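Local coordinates for Afp2 (Serratia entomophila, PDB 6RBN), which probably forms, with many copies of itself, the extended contractile sheath around the inner tube of the anti-feeding prophage, a phage-tail-like injection particle, at residues Phe67-Ser72 / Ala170-Ala175; Leu71-Met76 / Asn200-Ala205; Leu129-Lys134 / Tyr160-Leu165. All coordinates share one frame; numbering follows the deposited sequence.

Interaction 1: Phe67-Ser72 / Ala170-Ala175; sequences FYTSLS and AVPPSA
T69 OG1 donates a hydrogen bond of 3.1 Å to A170 O, the polar link between helix 66-75 and the chain leading into helix 173-187. Both helices pack against the mixed, mostly parallel sheet of this alpha/beta fold, and the second belongs to the subtilisin-like domain of the tail sheath family. The hydroxyl stands between the backbone N and the carbonyl carbon of T69 (chi1 63°), a rotation that aims it across the gap at the loop. It approaches A170 O from above the carbonyl plane, 38° out of it. Threonine suits this place because it offers a donor and a carbon surface together: while OG1 is engaged, T69 CB packs against V171 CG2 at 3.8 Å. Both methyls of V171 also lie near T69 O, CG2 slightly the closer, so the branched end of the valine spreads along the backbone of this helical turn. The backbone of V171 is itself hydrogen-bonded to G163, which ties the loop to segment 160-165 of the same chain.

One residue on, P172 CD meets two hydroxyls at once, 3.4 Å from T69 OG1 and 3.3 Å from S70 OG; the ring of P172 crosses the T69 side chain at about a right angle. These are contacts of carbon with oxygen. The serine hydroxyl is satisfied within its own helix by A66 O, an arrangement that lets a small polar residue sit in a buried interface. Proline fits the approach to a helix, since it needs no N-H partner, and P172 O accepts the amide of A175 at 3.0 Å in the first turn of helix 173-187. Where the backbones come close, with S70 CA and A175 CA 5.2 Å apart, both residues are small, and the A175 methyl CB rests 3.7 Å from S70 CB.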
loop_
_atom_site.group_PDB
_atom_site.type_symbol
_atom_site.label_atom_id
_atom_site.label_comp_id
_atom_site.label_asym_id
_atom_site.label_seq_id
_atom_site.Cartn_x
_atom_site.Cartn_y
_atom_site.Cartn_z
ATOM N N PHE C 67 -66.571 32.509 -72.396
ATOM C CA PHE C 67 -65.407 32.539 -71.519
ATOM C C PHE C 67 -65.416 33.770 -70.628
ATOM O O PHE C 67 -64.875 33.730 -69.519
ATOM C CB PHE C 67 -64.107 32.473 -72.333
ATOM C CG PHE C 67 -63.792 33.727 -73.109
ATOM C CD1 PHE C 67 -64.347 33.942 -74.359
ATOM C CD2 PHE C 67 -62.896 34.666 -72.611
ATOM C CE1 PHE C 67 -64.053 35.086 -75.072
ATOM C CE2 PHE C 67 -62.603 35.809 -73.318
ATOM C CZ PHE C 67 -63.180 36.018 -74.552
ATOM N N TYR C 68 -66.013 34.868 -71.092
ATOM C CA TYR C 68 -66.011 36.098 -70.312
ATOM C C TYR C 68 -66.993 36.019 -69.154
ATOM O O TYR C 68 -66.683 36.459 -68.043
ATOM C CB TYR C 68 -66.346 37.294 -71.203
ATOM C CG TYR C 68 -66.221 38.625 -70.498
ATOM C CD1 TYR C 68 -64.982 39.221 -70.325
ATOM C CD2 TYR C 68 -67.336 39.277 -69.990
ATOM C CE1 TYR C 68 -64.856 40.431 -69.683
ATOM C CE2 TYR C 68 -67.219 40.484 -69.338
ATOM C CZ TYR C 68 -65.976 41.057 -69.188
ATOM O OH TYR C 68 -65.851 42.263 -68.544
ATOM N N THR C 69 -68.185 35.473 -69.399
ATOM C CA THR C 69 -69.180 35.361 -68.342
ATOM C C THR C 69 -68.823 34.283 -67.334
ATOM O O THR C 69 -69.321 34.322 -66.206
ATOM C CB THR C 69 -70.551 35.074 -68.941
ATOM O OG1 THR C 69 -70.517 33.818 -69.622
ATOM C CG2 THR C 69 -70.916 36.150 -69.928
ATOM N N SER C 70 -67.979 33.326 -67.713
ATOM C CA SER C 70 -67.510 32.336 -66.754
ATOM C C SER C 70 -66.505 32.942 -65.789
ATOM O O SER C 70 -66.544 32.668 -64.586
ATOM C CB SER C 70 -66.898 31.149 -67.487
ATOM O OG SER C 70 -67.870 30.494 -68.276
ATOM N N LEU C 71 -65.602 33.772 -66.300
ATOM C CA LEU C 71 -64.583 34.386 -65.464
ATOM C C LEU C 71 -65.118 35.551 -64.652
ATOM O O LEU C 71 -64.678 35.753 -63.519
ATOM C CB LEU C 71 -63.417 34.835 -66.332
ATOM C CG LEU C 71 -62.619 33.623 -66.783
ATOM C CD1 LEU C 71 -61.682 33.986 -67.866
ATOM C CD2 LEU C 71 -61.844 33.164 -65.601
ATOM N N SER C 72 -66.055 36.324 -65.203
ATOM C CA SER C 72 -66.657 37.407 -64.436
ATOM C C SER C 72 -67.493 36.877 -63.280
ATOM O O SER C 72 -67.595 37.532 -62.242
ATOM C CB SER C 72 -67.510 38.286 -65.346
ATOM O OG SER C 72 -68.622 37.565 -65.836
ATOM N N ALA C 170 -75.298 35.079 -70.999
ATOM C CA ALA C 170 -75.547 33.699 -70.602
ATOM C C ALA C 170 -74.291 33.108 -69.983
ATOM O O ALA C 170 -73.267 32.973 -70.660
ATOM C CB ALA C 170 -75.993 32.859 -71.798
ATOM N N VAL C 171 -74.376 32.754 -68.708
ATOM C CA VAL C 171 -73.259 32.099 -68.023
ATOM C C VAL C 171 -73.360 30.594 -68.257
ATOM O O VAL C 171 -74.456 30.030 -68.114
ATOM C CB VAL C 171 -73.280 32.425 -66.534
ATOM C CG1 VAL C 171 -72.212 31.650 -65.791
ATOM C CG2 VAL C 171 -73.050 33.885 -66.330
ATOM N N PRO C 172 -72.275 29.930 -68.656
ATOM C CA PRO C 172 -72.270 28.473 -68.708
ATOM C C PRO C 172 -72.441 27.887 -67.319
ATOM O O PRO C 172 -71.861 28.388 -66.347
ATOM C CB PRO C 172 -70.886 28.143 -69.276
ATOM C CG PRO C 172 -70.497 29.353 -70.014
ATOM C CD PRO C 172 -71.055 30.500 -69.239
ATOM N N PRO C 173 -73.219 26.812 -67.185
ATOM C CA PRO C 173 -73.551 26.303 -65.847
ATOM C C PRO C 173 -72.414 25.567 -65.166
ATOM O O PRO C 173 -72.554 25.204 -63.993
ATOM C CB PRO C 173 -74.725 25.372 -66.129
ATOM C CG PRO C 173 -74.482 24.897 -67.510
ATOM C CD PRO C 173 -73.860 26.025 -68.250
ATOM N N SER C 174 -71.307 25.317 -65.865
ATOM C CA SER C 174 -70.097 24.858 -65.200
ATOM C C SER C 174 -69.518 25.941 -64.308
ATOM O O SER C 174 -68.967 25.640 -63.245
ATOM C CB SER C 174 -69.059 24.450 -66.234
ATOM O OG SER C 174 -69.550 23.428 -67.064
ATOM N N ALA C 175 -69.624 27.200 -64.731
ATOM C CA ALA C 175 -69.094 28.307 -63.950
ATOM C C ALA C 175 -69.956 28.614 -62.739
ATOM O O ALA C 175 -69.454 29.160 -61.751
ATOM C CB ALA C 175 -68.974 29.546 -64.825
#

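Interaction 2: Leu71-Met76 / Asn200-Ala205; sequences LSLWFM and NGVTPA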
loop_
_atom_site.group_PDB
_atom_site.type_symbol
_atom_site.label_atom_id
_atom_site.label_comp_id
_atom_site.label_asym_id
_atom_site.label_seq_id
_atom_site.Cartn_x
_atom_site.Cartn_y
_atom_site.Cartn_z
ATOM N N LEU C 71 -65.602 33.772 -66.300
ATOM C CA LEU C 71 -64.583 34.386 -65.464
ATOM C C LEU C 71 -65.118 35.551 -64.652
ATOM O O LEU C 71 -64.678 35.753 -63.519
ATOM C CB LEU C 71 -63.417 34.835 -66.332
ATOM C CG LEU C 71 -62.619 33.623 -66.783
ATOM C CD1 LEU C 71 -61.682 33.986 -67.866
ATOM C CD2 LEU C 71 -61.844 33.164 -65.601
ATOM N N SER C 72 -66.055 36.324 -65.203
ATOM C CA SER C 72 -66.657 37.407 -64.436
ATOM C C SER C 72 -67.493 36.877 -63.280
ATOM O O SER C 72 -67.595 37.532 -62.242
ATOM C CB SER C 72 -67.510 38.286 -65.346
ATOM O OG SER C 72 -68.622 37.565 -65.836
ATOM N N LEU C 73 -68.078 35.691 -63.440
ATOM C CA LEU C 73 -68.782 35.026 -62.355
ATOM C C LEU C 73 -67.819 34.302 -61.425
ATOM O O LEU C 73 -68.166 34.045 -60.270
ATOM C CB LEU C 73 -69.818 34.068 -62.960
ATOM C CG LEU C 73 -71.036 33.486 -62.239
ATOM C CD1 LEU C 73 -70.717 32.274 -61.409
ATOM C CD2 LEU C 73 -71.691 34.559 -61.391
ATOM N N TRP C 74 -66.611 33.993 -61.901
ATOM C CA TRP C 74 -65.581 33.399 -61.053
ATOM C C TRP C 74 -65.019 34.407 -60.064
ATOM O O TRP C 74 -64.961 34.143 -58.859
ATOM C CB TRP C 74 -64.452 32.831 -61.915
ATOM C CG TRP C 74 -63.271 32.367 -61.119
ATOM C CD1 TRP C 74 -62.089 33.024 -60.950
ATOM C CD2 TRP C 74 -63.155 31.148 -60.382
ATOM N NE1 TRP C 74 -61.249 32.294 -60.153
ATOM C CE2 TRP C 74 -61.879 31.137 -59.792
ATOM C CE3 TRP C 74 -64.008 30.066 -60.165
ATOM C CZ2 TRP C 74 -61.439 30.090 -58.996
ATOM C CZ3 TRP C 74 -63.564 29.026 -59.390
ATOM C CH2 TRP C 74 -62.295 29.043 -58.810
ATOM N N PHE C 75 -64.578 35.565 -60.558
ATOM C CA PHE C 75 -63.849 36.500 -59.713
ATOM C C PHE C 75 -64.739 37.277 -58.759
ATOM O O PHE C 75 -64.225 37.868 -57.805
ATOM C CB PHE C 75 -63.048 37.487 -60.561
ATOM C CG PHE C 75 -61.865 36.878 -61.244
ATOM C CD1 PHE C 75 -60.748 36.511 -60.515
ATOM C CD2 PHE C 75 -61.840 36.722 -62.615
ATOM C CE1 PHE C 75 -59.655 35.959 -61.137
ATOM C CE2 PHE C 75 -60.747 36.174 -63.242
ATOM C CZ PHE C 75 -59.652 35.799 -62.502
ATOM N N MET C 76 -66.049 37.296 -58.976
ATOM C CA MET C 76 -66.939 38.012 -58.075
ATOM C C MET C 76 -67.370 37.173 -56.881
ATOM O O MET C 76 -68.203 37.628 -56.095
ATOM C CB MET C 76 -68.169 38.522 -58.827
ATOM C CG MET C 76 -69.096 37.456 -59.336
ATOM S SD MET C 76 -70.505 38.164 -60.207
ATOM C CE MET C 76 -71.419 38.870 -58.839
ATOM N N ASN C 200 -74.283 34.287 -56.299
ATOM C CA ASN C 200 -74.961 35.569 -56.406
ATOM C C ASN C 200 -74.761 36.178 -57.786
ATOM O O ASN C 200 -73.780 35.894 -58.476
ATOM C CB ASN C 200 -74.457 36.549 -55.345
ATOM C CG ASN C 200 -74.909 36.178 -53.954
ATOM O OD1 ASN C 200 -76.061 35.803 -53.745
ATOM N ND2 ASN C 200 -74.004 36.279 -52.989
ATOM N N GLY C 201 -75.708 37.024 -58.176
ATOM C CA GLY C 201 -75.627 37.743 -59.427
ATOM C C GLY C 201 -76.076 36.978 -60.649
ATOM O O GLY C 201 -76.100 37.555 -61.741
ATOM N N VAL C 202 -76.463 35.714 -60.504
ATOM C CA VAL C 202 -76.876 34.894 -61.631
ATOM C C VAL C 202 -78.197 34.234 -61.260
ATOM O O VAL C 202 -78.488 34.010 -60.083
ATOM C CB VAL C 202 -75.776 33.860 -62.009
ATOM C CG1 VAL C 202 -75.612 32.791 -60.942
ATOM C CG2 VAL C 202 -76.010 33.248 -63.386
ATOM N N THR C 203 -79.037 34.000 -62.260
ATOM C CA THR C 203 -80.300 33.298 -62.101
ATOM C C THR C 203 -80.353 32.197 -63.149
ATOM O O THR C 203 -79.724 32.324 -64.204
ATOM C CB THR C 203 -81.511 34.237 -62.256
ATOM O OG1 THR C 203 -81.453 34.900 -63.523
ATOM C CG2 THR C 203 -81.554 35.274 -61.143
ATOM N N PRO C 204 -81.039 31.089 -62.872
ATOM C CA PRO C 204 -81.183 30.056 -63.899
ATOM C C PRO C 204 -82.098 30.514 -65.019
ATOM O O PRO C 204 -83.036 31.285 -64.813
ATOM C CB PRO C 204 -81.783 28.873 -63.133
ATOM C CG PRO C 204 -82.448 29.478 -61.969
ATOM C CD PRO C 204 -81.610 30.654 -61.585
ATOM N N ALA C 205 -81.800 30.033 -66.226
ATOM C CA ALA C 205 -82.611 30.392 -67.383
ATOM C C ALA C 205 -83.974 29.726 -67.338
ATOM O O ALA C 205 -84.958 30.292 -67.823
ATOM C CB ALA C 205 -81.884 30.021 -68.672
#
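L73 in the last turn of helix 66-75 and M76 just past it face a segment with no regular structure, 200-205, in the loop between helices 173-187 and 210-216. The contact thus joins the end of one helix of the alpha/beta fold to a loop of the subtilisin-like family region. The backbones stay well apart: L73 CA is 7.9 Å from G201 CA, and M76 CA is 8.6 Å from N200 CA. At G201 the chain turns with a positive phi of 82°, a conformation glycine takes easily, before it runs on extended through V202.

Side chains therefore span the gap. A chi1 of -161° swings the leucine branch opposite the backbone N and carries CD2 out to the loop. That one methyl of L73 meets both N200 O, at 3.8 Å, and V202 CB, at 4.2 Å, with the leucine and valine side chains crossing at about a right angle. M76 reaches the same carbonyl from further along: its chain bends at chi3 (-71°) and places CE 3.8 Å from N200 O. A flexible, unbranched methionine suits this partly exposed margin, whereas the compact branched residues L73 and V202 fill the buried side, where A179 and I176 of helix 173-187 also pack against them.

Methyls resting on one carbonyl oxygen, plus a single leucine-valine contact, have little directionality; H77 supplies directional bonds, through ND1 to L73 O and NE2 to N200 N.

Interaction 3: Leu129-Lys134 / Tyr160-Leu165; sequences LFDGPK and YPWGTL
D131 OD2 approaches W162 CZ2 obliquely at 4.3 Å, where two loops meet beyond the carboxyl ends of the adjacent parallel strands 127-129 and 156-157 in the alpha/beta sheet. The carboxylate is engaged elsewhere: OD2 accepts from G107 N, and OD1 lies against S174 OG near the start of helix 173-187, modelled too close for the details to be trusted. G132 follows, with its CA 3.8 Å from Y160 CA; having no side chain, glycine allows the two backbones to come this close. Its carbonyl is the main polar anchor, because W162 NE1 donates to G132 O at 3.0 Å with an N-H...O angle of 158°, from well above the carbonyl plane. P133 then sets its ring at the edge of the tyrosine, the two side chains crossing at about a right angle; P133 CD lies 3.6 Å from Y160 CD1, proline bringing a fixed hydrocarbon surface to the aromatic edge. Beyond it, Y160 OH bonds to I137 N and E135 O, holding the ring in place. Last comes K134, whose chi1 of -167° carries CG over the indole face. K134 CB makes a CH-pi contact, 4.1 Å from the centroid of the W162 five-membered ring.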
loop_
_atom_site.group_PDB
_atom_site.type_symbol
_atom_site.label_atom_id
_atom_site.label_comp_id
_atom_site.label_asym_id
_atom_site.label_seq_id
_atom_site.Cartn_x
_atom_site.Cartn_y
_atom_site.Cartn_z
ATOM N N LEU C 129 -66.004 19.733 -64.744
ATOM C CA LEU C 129 -67.306 20.374 -64.577
ATOM C C LEU C 129 -67.864 20.619 -65.976
ATOM O O LEU C 129 -67.445 21.556 -66.659
ATOM C CB LEU C 129 -67.176 21.669 -63.788
ATOM C CG LEU C 129 -66.645 21.529 -62.362
ATOM C CD1 LEU C 129 -66.443 22.890 -61.735
ATOM C CD2 LEU C 129 -67.574 20.683 -61.522
ATOM N N PHE C 130 -68.795 19.776 -66.404
ATOM C CA PHE C 130 -69.276 19.780 -67.778
ATOM C C PHE C 130 -70.530 20.653 -67.871
ATOM O O PHE C 130 -70.790 21.465 -66.984
ATOM C CB PHE C 130 -69.473 18.340 -68.245
ATOM C CG PHE C 130 -68.235 17.511 -68.114
ATOM C CD1 PHE C 130 -67.129 17.780 -68.895
ATOM C CD2 PHE C 130 -68.181 16.455 -67.225
ATOM C CE1 PHE C 130 -65.987 17.026 -68.780
ATOM C CE2 PHE C 130 -67.041 15.693 -67.111
ATOM C CZ PHE C 130 -65.944 15.981 -67.889
ATOM N N ASP C 131 -71.280 20.553 -68.967
ATOM C CA ASP C 131 -72.448 21.394 -69.185
ATOM C C ASP C 131 -73.629 20.553 -69.630
ATOM O O ASP C 131 -73.462 19.520 -70.279
ATOM C CB ASP C 131 -72.204 22.464 -70.248
ATOM C CG ASP C 131 -71.313 23.567 -69.767
ATOM O OD1 ASP C 131 -71.315 23.850 -68.557
ATOM O OD2 ASP C 131 -70.620 24.161 -70.608
ATOM N N GLY C 132 -74.825 21.023 -69.304
ATOM C CA GLY C 132 -76.030 20.463 -69.859
ATOM C C GLY C 132 -76.347 21.116 -71.186
ATOM O O GLY C 132 -75.636 22.020 -71.635
ATOM N N PRO C 133 -77.409 20.657 -71.851
ATOM C CA PRO C 133 -77.808 21.277 -73.120
ATOM C C PRO C 133 -78.316 22.695 -72.928
ATOM O O PRO C 133 -78.904 23.033 -71.899
ATOM C CB PRO C 133 -78.923 20.357 -73.626
ATOM C CG PRO C 133 -78.650 19.055 -72.977
ATOM C CD PRO C 133 -78.117 19.388 -71.621
ATOM N N LYS C 134 -78.080 23.533 -73.937
ATOM C CA LYS C 134 -78.520 24.919 -73.862
ATOM C C LYS C 134 -80.008 25.041 -74.170
ATOM O O LYS C 134 -80.663 25.976 -73.697
ATOM C CB LYS C 134 -77.677 25.776 -74.809
ATOM C CG LYS C 134 -77.807 27.270 -74.599
ATOM C CD LYS C 134 -76.800 28.031 -75.434
ATOM C CE LYS C 134 -76.918 29.525 -75.191
ATOM N NZ LYS C 134 -75.934 30.301 -75.990
ATOM N N TYR C 160 -76.867 20.872 -65.313
ATOM C CA TYR C 160 -77.609 21.253 -66.520
ATOM C C TYR C 160 -77.939 22.743 -66.677
ATOM O O TYR C 160 -77.448 23.339 -67.652
ATOM C CB TYR C 160 -78.862 20.377 -66.648
ATOM C CG TYR C 160 -79.937 20.937 -67.553
ATOM C CD1 TYR C 160 -79.762 21.013 -68.924
ATOM C CD2 TYR C 160 -81.146 21.362 -67.026
ATOM C CE1 TYR C 160 -80.749 21.527 -69.738
ATOM C CE2 TYR C 160 -82.140 21.866 -67.831
ATOM C CZ TYR C 160 -81.936 21.945 -69.183
ATOM O OH TYR C 160 -82.927 22.448 -69.986
ATOM N N PRO C 161 -78.757 23.393 -65.827
ATOM C CA PRO C 161 -79.428 24.626 -66.280
ATOM C C PRO C 161 -78.523 25.841 -66.436
ATOM O O PRO C 161 -77.815 26.251 -65.515
ATOM C CB PRO C 161 -80.451 24.894 -65.165
ATOM C CG PRO C 161 -80.506 23.661 -64.361
ATOM C CD PRO C 161 -79.123 23.114 -64.432
ATOM N N TRP C 162 -78.575 26.424 -67.630
ATOM C CA TRP C 162 -77.730 27.555 -67.986
ATOM C C TRP C 162 -78.152 28.819 -67.250
ATOM O O TRP C 162 -79.282 28.942 -66.774
ATOM C CB TRP C 162 -77.789 27.777 -69.496
ATOM C CG TRP C 162 -76.974 26.796 -70.269
ATOM C CD1 TRP C 162 -77.282 25.495 -70.517
ATOM C CD2 TRP C 162 -75.776 27.069 -71.002
ATOM N NE1 TRP C 162 -76.310 24.918 -71.292
ATOM C CE2 TRP C 162 -75.379 25.868 -71.615
ATOM C CE3 TRP C 162 -74.984 28.206 -71.172
ATOM C CZ2 TRP C 162 -74.231 25.769 -72.386
ATOM C CZ3 TRP C 162 -73.844 28.106 -71.943
ATOM C CH2 TRP C 162 -73.476 26.899 -72.538
ATOM N N GLY C 163 -77.221 29.768 -67.157
ATOM C CA GLY C 163 -77.488 31.001 -66.454
ATOM C C GLY C 163 -77.886 32.140 -67.376
ATOM O O GLY C 163 -77.692 32.097 -68.586
ATOM N N THR C 164 -78.474 33.170 -66.774
ATOM C CA THR C 164 -78.930 34.356 -67.492
ATOM C C THR C 164 -78.544 35.632 -66.743
ATOM O O THR C 164 -79.415 36.408 -66.332
ATOM C CB THR C 164 -80.434 34.272 -67.815
ATOM O OG1 THR C 164 -80.890 35.510 -68.374
ATOM C CG2 THR C 164 -81.296 33.837 -66.632
ATOM N N LEU C 165 -77.225 35.798 -66.540
ATOM C CA LEU C 165 -76.563 36.858 -65.765
ATOM C C LEU C 165 -77.159 38.244 -65.979
ATOM O O LEU C 165 -77.621 38.574 -67.074
ATOM C CB LEU C 165 -75.086 36.890 -66.160
ATOM C CG LEU C 165 -74.035 37.755 -65.468
ATOM C CD1 LEU C 165 -73.788 37.266 -64.060
ATOM C CD2 LEU C 165 -72.749 37.752 -66.269
#

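In the fold
Interactions 1 and 2 use successive turns of helix 66-75 and touch each other, L73 packing beside V171 and A175. Interaction 1 is the buried one, close-packed through small residues and one hydroxyl bond; interaction 2, at the end of the helix, is partly exposed, sparser, and made by methyl groups against a carbonyl and one valine. Interaction 3 also lies partly at the surface, yet buries the most area, using aromatic rings and an indole N-H to join two loops. It is nested within the chain closed by each of the others. Backbone bonds connect 160-165 to 200-205, at W162 with A205 and T164 with T203, while the start of helix 173-187, itself part of interaction 1, also packs on interaction 3 through P173.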